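Local structure of ribose-5-phosphate isomerase RpiB (Thermotoga maritima, 1O1X) at residues A[55-66]-A[83-93]. The protein probably interconverts ribose 5-phosphate and ribulose 5-phosphate. Sequence-based numbering, arbitrary orientation.
Sequences PDYAKKVVQSIL and MSIAANRYRGI
Val-62 sets its CG1 methyl over one face of the Tyr-90 ring, a CH-pi contact 4.0 Å from the ring centroid and 25° off the normal, displaced toward the CG end. With CG1 anti to the backbone N (chi1 164°), the two methyls diverge: CG1 goes to the Tyr-90 face and Ile-93 CG1, CG2 to Ala-87 CB. Farther along the ring, Lys-59 crosses at about a right angle, and the lysine chain runs past the hydroxyl, CG and CE each 3.5 Å from Tyr-90 OH. That hydroxyl is hydrogen-bonded to Val-155 of the second subunit, so the loop after helix 83-87 is tied to the second subunit. An alanine in place of Tyr-90 would probably leave Val-62 CG1 without its ring face, strip the cover from the Lys-59 methylenes and cost the bond to the neighbouring chain.

The remaining side-chain contacts are apolar, and no hydrogen bond joins the two segments. Where helices 55-66 and 83-87 come together, crossing at -55° with axes 8.9 Å apart, small residues allow the approach: Ala-58 CB meets Ala-86 CB at 3.8 Å and the selenium of Met-83, a selenomethionine, at the same distance. The Met-83 chain, bent at its second torsion, helps bring that selenium in, and its CE ends against Tyr-57 CB. Both helices pack on strand 72-75 of the parallel sheet of the alpha/beta fold, Ala-58, Met-83 and Ala-87 all touching Leu-75. Met-83 also lies near Asp-20, a predicted substrate-binding residue.

At the other end, Ile-93 CD1 touches both Ile-65 CG2 and Leu-66 CD2, 3.7 Å from each. Leu-66 CD2 lies 3.6 Å from Arg-91 O and close to Gly-92, where a beta-carbon would be tight against that methyl.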
# COMPACT_ATOMS: atom_id res chain seq x y z
N PRO A 55 -14.77 19.41 2.86
CA PRO A 55 -14.92 19.89 4.25
C PRO A 55 -16.39 20.04 4.70
O PRO A 55 -16.66 19.87 5.89
CB PRO A 55 -14.16 21.24 4.27
CG PRO A 55 -13.20 21.14 3.09
CD PRO A 55 -14.00 20.39 2.04
N ASP A 56 -17.30 20.36 3.78
CA ASP A 56 -18.72 20.48 4.10
C ASP A 56 -19.25 19.15 4.66
O ASP A 56 -20.07 19.14 5.59
CB ASP A 56 -19.50 20.90 2.87
CG ASP A 56 -19.20 22.34 2.43
OD1 ASP A 56 -18.95 23.16 3.36
OD2 ASP A 56 -19.28 22.72 1.21
N TYR A 57 -18.73 18.04 4.13
CA TYR A 57 -19.17 16.70 4.52
C TYR A 57 -18.47 16.15 5.78
O TYR A 57 -19.12 15.47 6.61
CB TYR A 57 -19.12 15.76 3.29
CG TYR A 57 -20.15 16.21 2.30
CD1 TYR A 57 -21.47 15.84 2.45
CD2 TYR A 57 -19.83 17.13 1.30
CE1 TYR A 57 -22.46 16.32 1.57
CE2 TYR A 57 -20.80 17.62 0.44
CZ TYR A 57 -22.11 17.19 0.56
OH TYR A 57 -23.08 17.68 -0.28
N ALA A 58 -17.20 16.48 5.95
CA ALA A 58 -16.46 16.23 7.19
C ALA A 58 -17.22 16.81 8.38
O ALA A 58 -17.39 16.12 9.40
CB ALA A 58 -15.04 16.84 7.11
N LYS A 59 -17.74 18.04 8.24
CA LYS A 59 -18.39 18.75 9.34
C LYS A 59 -19.67 18.05 9.77
O LYS A 59 -19.99 18.01 10.97
CB LYS A 59 -18.76 20.19 8.96
CG LYS A 59 -17.59 21.12 8.82
CD LYS A 59 -18.07 22.47 8.28
CE LYS A 59 -16.95 23.50 8.44
NZ LYS A 59 -15.84 23.44 7.41
N LYS A 60 -20.40 17.51 8.82
CA LYS A 60 -21.66 16.82 9.14
C LYS A 60 -21.42 15.54 9.99
O LYS A 60 -22.15 15.25 10.93
CB LYS A 60 -22.43 16.45 7.87
CG LYS A 60 -22.79 17.63 6.97
CD LYS A 60 -23.44 17.19 5.68
CE LYS A 60 -23.84 18.39 4.75
NZ LYS A 60 -24.61 19.41 5.52
N VAL A 61 -20.43 14.76 9.62
CA VAL A 61 -20.06 13.55 10.37
C VAL A 61 -19.46 13.92 11.74
O VAL A 61 -19.80 13.34 12.78
CB VAL A 61 -19.13 12.61 9.57
CG1 VAL A 61 -18.55 11.49 10.45
CG2 VAL A 61 -19.86 11.99 8.40
N VAL A 62 -18.59 14.91 11.74
CA VAL A 62 -18.02 15.45 12.97
C VAL A 62 -19.10 15.86 13.94
O VAL A 62 -19.02 15.51 15.13
CB VAL A 62 -17.08 16.60 12.69
CG1 VAL A 62 -16.79 17.39 13.94
CG2 VAL A 62 -15.76 16.05 12.03
N GLN A 63 -20.07 16.60 13.48
CA GLN A 63 -21.11 17.08 14.37
C GLN A 63 -21.86 15.89 14.99
O GLN A 63 -22.22 15.88 16.15
CB GLN A 63 -22.05 18.00 13.58
CG GLN A 63 -23.42 18.25 14.20
CD GLN A 63 -23.33 19.03 15.47
OE1 GLN A 63 -22.38 19.80 15.66
NE2 GLN A 63 -24.31 18.82 16.35
N SER A 64 -22.09 14.88 14.18
CA SER A 64 -22.80 13.70 14.63
C SER A 64 -22.00 12.92 15.71
O SER A 64 -22.57 12.47 16.71
CB SER A 64 -23.16 12.86 13.41
OG SER A 64 -23.93 11.77 13.83
N ILE A 65 -20.68 12.83 15.55
CA ILE A 65 -19.82 12.19 16.54
C ILE A 65 -19.75 13.03 17.83
O ILE A 65 -19.92 12.50 18.94
CB ILE A 65 -18.42 11.95 15.98
CG1 ILE A 65 -18.41 10.93 14.84
CG2 ILE A 65 -17.44 11.55 17.07
CD1 ILE A 65 -19.07 9.58 15.17
N LEU A 66 -19.50 14.33 17.70
CA LEU A 66 -19.39 15.20 18.87
C LEU A 66 -20.69 15.32 19.65
O LEU A 66 -20.66 15.52 20.87
CB LEU A 66 -18.90 16.61 18.47
CG LEU A 66 -17.49 16.64 17.90
CD1 LEU A 66 -17.13 18.07 17.59
CD2 LEU A 66 -16.45 16.04 18.84
N MSE A 83 -10.20 14.72 3.84
CA MSE A 83 -11.00 14.33 4.98
C MSE A 83 -10.18 14.17 6.26
O MSE A 83 -10.62 14.61 7.36
CB MSE A 83 -11.75 13.03 4.71
CG MSE A 83 -12.89 13.11 3.72
SE MSE A 83 -14.22 14.54 4.15
CE MSE A 83 -15.64 14.02 2.84
N SER A 84 -9.01 13.57 6.14
CA SER A 84 -8.12 13.39 7.30
C SER A 84 -7.70 14.78 7.88
O SER A 84 -7.62 14.95 9.10
CB SER A 84 -6.91 12.52 7.00
OG SER A 84 -5.97 13.14 6.17
N ILE A 85 -7.51 15.76 7.01
CA ILE A 85 -7.17 17.11 7.44
C ILE A 85 -8.39 17.82 8.03
O ILE A 85 -8.36 18.30 9.15
CB ILE A 85 -6.55 17.91 6.30
CG1 ILE A 85 -5.21 17.30 5.83
CG2 ILE A 85 -6.28 19.35 6.71
CD1 ILE A 85 -4.81 17.70 4.44
N ALA A 86 -9.50 17.85 7.29
CA ALA A 86 -10.67 18.62 7.71
C ALA A 86 -11.28 18.14 9.02
O ALA A 86 -11.62 18.95 9.88
CB ALA A 86 -11.71 18.62 6.61
N ALA A 87 -11.39 16.82 9.19
CA ALA A 87 -12.06 16.27 10.36
C ALA A 87 -11.23 16.45 11.62
O ALA A 87 -11.79 16.66 12.69
CB ALA A 87 -12.46 14.79 10.13
N ASN A 88 -9.91 16.40 11.48
CA ASN A 88 -9.04 16.49 12.64
C ASN A 88 -8.82 17.93 13.15
O ASN A 88 -8.08 18.17 14.10
CB ASN A 88 -7.75 15.77 12.33
CG ASN A 88 -7.91 14.25 12.42
OD1 ASN A 88 -8.52 13.74 13.39
ND2 ASN A 88 -7.36 13.54 11.44
N ARG A 89 -9.49 18.89 12.53
CA ARG A 89 -9.57 20.27 13.04
C ARG A 89 -10.31 20.36 14.37
O ARG A 89 -10.14 21.33 15.09
CB ARG A 89 -10.25 21.17 12.02
CG ARG A 89 -9.36 21.59 10.88
CD ARG A 89 -8.29 22.59 11.31
NE ARG A 89 -7.63 23.17 10.16
CZ ARG A 89 -6.61 22.62 9.48
NH1 ARG A 89 -6.09 21.45 9.83
NH2 ARG A 89 -6.12 23.26 8.43
N TYR A 90 -11.11 19.35 14.68
CA TYR A 90 -12.03 19.41 15.81
C TYR A 90 -11.52 18.62 17.01
O TYR A 90 -11.22 17.42 16.90
CB TYR A 90 -13.39 18.89 15.38
CG TYR A 90 -13.97 19.77 14.31
CD1 TYR A 90 -14.67 20.93 14.64
CD2 TYR A 90 -13.79 19.47 12.97
CE1 TYR A 90 -15.14 21.76 13.66
CE2 TYR A 90 -14.27 20.27 11.98
CZ TYR A 90 -14.93 21.42 12.34
OH TYR A 90 -15.45 22.21 11.37
N ARG A 91 -11.43 19.28 18.15
CA ARG A 91 -11.08 18.58 19.38
C ARG A 91 -12.11 17.46 19.66
O ARG A 91 -13.32 17.61 19.43
CB ARG A 91 -10.96 19.56 20.56
CG ARG A 91 -9.68 20.48 20.47
CD ARG A 91 -9.61 21.55 21.58
NE ARG A 91 -9.38 21.00 22.91
CZ ARG A 91 -10.34 20.73 23.82
NH1 ARG A 91 -11.63 20.94 23.55
NH2 ARG A 91 -10.01 20.21 24.99
N GLY A 92 -11.61 16.32 20.08
CA GLY A 92 -12.44 15.16 20.31
C GLY A 92 -12.55 14.23 19.13
O GLY A 92 -13.12 13.16 19.28
N ILE A 93 -12.10 14.66 17.95
CA ILE A 93 -12.16 13.83 16.76
C ILE A 93 -10.81 13.24 16.48
O ILE A 93 -9.80 13.94 16.49
CB ILE A 93 -12.63 14.68 15.52
CG1 ILE A 93 -14.03 15.25 15.76
CG2 ILE A 93 -12.52 13.86 14.21
CD1 ILE A 93 -15.17 14.20 15.92